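Local atomic coordinates of mandelate racemase/muconate lactonizing enzyme (Polaromonas sp., PDB entry 2OG9), a protein that belongs to the enolase superfamily and probably acts as a mandelate racemase-like isomerase on a carboxylate substrate. Residues A[21-27]-A[45-51]. Residues are numbered along the deposited sequence; the frame is centred on the assembly and turned at random.
Sequences SSCYLPL and TEIAILF
Ser21 with Phe51, Cys23 with Ile49 and Leu25 with Ile47 each exchange two backbone hydrogen bonds in an antiparallel pairing. A seventh, Leu27 N to Thr45 O at 2.9 Å, extends the pairing past the strand end; its donor lies above the carbonyl plane.

On the face carrying Tyr24, Ala48 CB sits over one side of the tyrosine ring, a CH-pi contact 4.1 Å from the centroid. Tyr24 CG lies anti to its carbonyl carbon (chi1 -74°), which brings the ring to Ala48. Glu46 crosses Tyr24 obliquely, with OE2 3.4 Å from Tyr24 CD1 and the carboxylate and ring planes 41° apart. Arg376 ties both together, by a salt bridge to Glu46 OE1 and a cation-pi contact with Tyr24.

The face of Cys23, Leu25, Ile47, Ile49 and Phe51 is mainly apolar, with Ser21 at one end. Cys23 CB meets the edge of the Phe51 ring at CE2, 3.8 Å away, while Ile49 CG2 lies over one face of that ring, toward its rim. Past the end of strand 21-26, Leu27 CD2 touches Ile47 CD1 at 4.1 Å.

Backbone bonds thus fix the register of these two central strands of the N-terminal domain sheet. The Cys23 face packs on helix 370-374, the Tyr24 face on helix 73-83, with the Glu46 charge paired by Arg376.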
ATOM      1  N   SER A  21     -26.388   7.313  41.004  1.00 22.99           N
ATOM      2  CA  SER A  21     -27.248   6.253  41.503  1.00 24.55           C
ATOM      3  C   SER A  21     -27.060   5.005  40.662  1.00 22.66           C
ATOM      4  O   SER A  21     -26.968   5.092  39.440  1.00 23.61           O
ATOM      5  CB  SER A  21     -28.721   6.676  41.402  1.00 23.34           C
ATOM      6  OG  SER A  21     -28.933   7.991  41.875  1.00 29.41           O
ATOM      7  N   SER A  22     -27.008   3.849  41.317  1.00 21.96           N
ATOM      8  CA  SER A  22     -26.884   2.576  40.619  1.00 22.83           C
ATOM      9  C   SER A  22     -28.253   1.923  40.757  1.00 23.50           C
ATOM     10  O   SER A  22     -28.613   1.411  41.816  1.00 22.37           O
ATOM     11  CB  SER A  22     -25.807   1.700  41.257  1.00 23.49           C
ATOM     12  OG  SER A  22     -25.599   0.528  40.480  1.00 20.85           O
ATOM     13  N   CYS A  23     -29.010   1.961  39.669  1.00 24.08           N
ATOM     14  CA  CYS A  23     -30.367   1.433  39.625  1.00 25.06           C
ATOM     15  C   CYS A  23     -30.467   0.114  38.865  1.00 25.58           C
ATOM     16  O   CYS A  23     -30.071   0.029  37.708  1.00 25.34           O
ATOM     17  CB  CYS A  23     -31.265   2.489  38.977  1.00 27.33           C
ATOM     18  SG  CYS A  23     -32.961   1.995  38.697  1.00 28.46           S
ATOM     19  N   TYR A  24     -30.998  -0.918  39.515  1.00 25.45           N
ATOM     20  CA  TYR A  24     -31.134  -2.218  38.865  1.00 26.98           C
ATOM     21  C   TYR A  24     -32.525  -2.436  38.293  1.00 27.92           C
ATOM     22  O   TYR A  24     -33.488  -2.692  39.022  1.00 26.62           O
ATOM     23  CB  TYR A  24     -30.767  -3.337  39.837  1.00 28.02           C
ATOM     24  CG  TYR A  24     -29.277  -3.423  40.056  1.00 28.69           C
ATOM     25  CD1 TYR A  24     -28.508  -4.377  39.390  1.00 30.23           C
ATOM     26  CD2 TYR A  24     -28.624  -2.511  40.885  1.00 29.28           C
ATOM     27  CE1 TYR A  24     -27.124  -4.420  39.543  1.00 29.46           C
ATOM     28  CE2 TYR A  24     -27.240  -2.543  41.044  1.00 29.86           C
ATOM     29  CZ  TYR A  24     -26.501  -3.502  40.372  1.00 27.95           C
ATOM     30  OH  TYR A  24     -25.136  -3.550  40.539  1.00 30.04           O
ATOM     31  N   LEU A  25     -32.605  -2.316  36.972  1.00 27.52           N
ATOM     32  CA  LEU A  25     -33.842  -2.478  36.221  1.00 28.62           C
ATOM     33  C   LEU A  25     -34.200  -3.948  36.041  1.00 29.04           C
ATOM     34  O   LEU A  25     -33.491  -4.693  35.362  1.00 28.66           O
ATOM     35  CB  LEU A  25     -33.689  -1.825  34.845  1.00 28.60           C
ATOM     36  CG  LEU A  25     -34.818  -2.010  33.831  1.00 30.38           C
ATOM     37  CD1 LEU A  25     -36.075  -1.319  34.339  1.00 28.69           C
ATOM     38  CD2 LEU A  25     -34.390  -1.427  32.484  1.00 31.35           C
ATOM     39  N   PRO A  26     -35.303  -4.394  36.658  1.00 29.87           N
ATOM     40  CA  PRO A  26     -35.684  -5.799  36.505  1.00 30.94           C
ATOM     41  C   PRO A  26     -36.348  -5.979  35.144  1.00 32.61           C
ATOM     42  O   PRO A  26     -37.106  -5.116  34.702  1.00 32.48           O
ATOM     43  CB  PRO A  26     -36.650  -6.015  37.666  1.00 31.83           C
ATOM     44  CG  PRO A  26     -37.349  -4.708  37.741  1.00 32.45           C
ATOM     45  CD  PRO A  26     -36.221  -3.695  37.575  1.00 29.82           C
ATOM     46  N   LEU A  27     -36.050  -7.079  34.466  1.00 32.42           N
ATOM     47  CA  LEU A  27     -36.647  -7.317  33.161  1.00 35.53           C
ATOM     48  C   LEU A  27     -37.864  -8.220  33.319  1.00 37.81           C
ATOM     49  O   LEU A  27     -37.801  -9.249  33.991  1.00 37.62           O
ATOM     50  CB  LEU A  27     -35.623  -7.953  32.216  1.00 34.77           C
ATOM     51  CG  LEU A  27     -34.357  -7.123  31.962  1.00 34.55           C
ATOM     52  CD1 LEU A  27     -33.454  -7.856  30.994  1.00 33.24           C
ATOM     53  CD2 LEU A  27     -34.730  -5.760  31.405  1.00 34.04           C
ATOM     54  N   THR A  45     -31.628 -11.329  33.840  1.00 38.24           N
ATOM     55  CA  THR A  45     -32.913 -10.919  34.393  1.00 37.87           C
ATOM     56  C   THR A  45     -32.996  -9.450  34.791  1.00 35.96           C
ATOM     57  O   THR A  45     -34.046  -8.984  35.234  1.00 33.66           O
ATOM     58  CB  THR A  45     -33.259 -11.762  35.630  1.00 39.97           C
ATOM     59  OG1 THR A  45     -32.291 -11.518  36.660  1.00 42.24           O
ATOM     60  CG2 THR A  45     -33.246 -13.246  35.278  1.00 40.72           C
ATOM     61  N   GLU A  46     -31.894  -8.724  34.634  1.00 33.22           N
ATOM     62  CA  GLU A  46     -31.873  -7.311  34.994  1.00 32.58           C
ATOM     63  C   GLU A  46     -30.751  -6.547  34.303  1.00 30.32           C
ATOM     64  O   GLU A  46     -29.824  -7.146  33.757  1.00 29.38           O
ATOM     65  CB  GLU A  46     -31.728  -7.163  36.512  1.00 33.66           C
ATOM     66  CG  GLU A  46     -30.612  -8.004  37.110  1.00 37.70           C
ATOM     67  CD  GLU A  46     -30.412  -7.736  38.589  1.00 40.26           C
ATOM     68  OE1 GLU A  46     -31.421  -7.569  39.309  1.00 41.10           O
ATOM     69  OE2 GLU A  46     -29.245  -7.701  39.032  1.00 42.09           O
ATOM     70  N   ILE A  47     -30.851  -5.223  34.323  1.00 27.94           N
ATOM     71  CA  ILE A  47     -29.836  -4.364  33.721  1.00 24.43           C
ATOM     72  C   ILE A  47     -29.468  -3.282  34.732  1.00 25.30           C
ATOM     73  O   ILE A  47     -30.345  -2.604  35.274  1.00 21.61           O
ATOM     74  CB  ILE A  47     -30.349  -3.694  32.425  1.00 26.37           C
ATOM     75  CG1 ILE A  47     -30.658  -4.761  31.375  1.00 24.02           C
ATOM     76  CG2 ILE A  47     -29.298  -2.726  31.884  1.00 24.58           C
ATOM     77  CD1 ILE A  47     -31.202  -4.201  30.074  1.00 26.98           C
ATOM     78  N   ALA A  48     -28.172  -3.134  34.995  1.00 22.55           N
ATOM     79  CA  ALA A  48     -27.703  -2.131  35.943  1.00 23.14           C
ATOM     80  C   ALA A  48     -27.575  -0.784  35.244  1.00 23.49           C
ATOM     81  O   ALA A  48     -26.832  -0.656  34.276  1.00 23.01           O
ATOM     82  CB  ALA A  48     -26.352  -2.557  36.528  1.00 24.36           C
ATOM     83  N   ILE A  49     -28.293   0.221  35.735  1.00 21.01           N
ATOM     84  CA  ILE A  49     -28.243   1.546  35.129  1.00 21.78           C
ATOM     85  C   ILE A  49     -27.537   2.519  36.066  1.00 22.68           C
ATOM     86  O   ILE A  49     -27.851   2.577  37.251  1.00 22.64           O
ATOM     87  CB  ILE A  49     -29.669   2.107  34.869  1.00 22.04           C
ATOM     88  CG1 ILE A  49     -30.518   1.091  34.093  1.00 20.14           C
ATOM     89  CG2 ILE A  49     -29.571   3.431  34.127  1.00 23.36           C
ATOM     90  CD1 ILE A  49     -30.056   0.832  32.676  1.00 20.42           C
ATOM     91  N   LEU A  50     -26.573   3.270  35.543  1.00 21.41           N
ATOM     92  CA  LEU A  50     -25.879   4.262  36.360  1.00 21.49           C
ATOM     93  C   LEU A  50     -26.409   5.642  35.997  1.00 20.84           C
ATOM     94  O   LEU A  50     -26.199   6.122  34.887  1.00 21.97           O
ATOM     95  CB  LEU A  50     -24.365   4.226  36.118  1.00 22.78           C
ATOM     96  CG  LEU A  50     -23.600   5.393  36.757  1.00 23.16           C
ATOM     97  CD1 LEU A  50     -23.705   5.295  38.269  1.00 22.73           C
ATOM     98  CD2 LEU A  50     -22.144   5.376  36.316  1.00 23.32           C
ATOM     99  N   PHE A  51     -27.118   6.273  36.927  1.00 20.42           N
ATOM    100  CA  PHE A  51     -27.652   7.605  36.687  1.00 18.97           C
ATOM    101  C   PHE A  51     -26.728   8.660  37.283  1.00 18.79           C
ATOM    102  O   PHE A  51     -26.187   8.481  38.375  1.00 18.26           O
ATOM    103  CB  PHE A  51     -29.040   7.755  37.319  1.00 20.09           C
ATOM    104  CG  PHE A  51     -30.137   7.064  36.563  1.00 18.45           C
ATOM    105  CD1 PHE A  51     -30.528   7.519  35.306  1.00 18.25           C
ATOM    106  CD2 PHE A  51     -30.781   5.954  37.108  1.00 18.92           C
ATOM    107  CE1 PHE A  51     -31.549   6.877  34.599  1.00 18.81           C
ATOM    108  CE2 PHE A  51     -31.802   5.304  36.408  1.00 17.92           C
ATOM    109  CZ  PHE A  51     -32.184   5.769  35.152  1.00 16.20           C
TER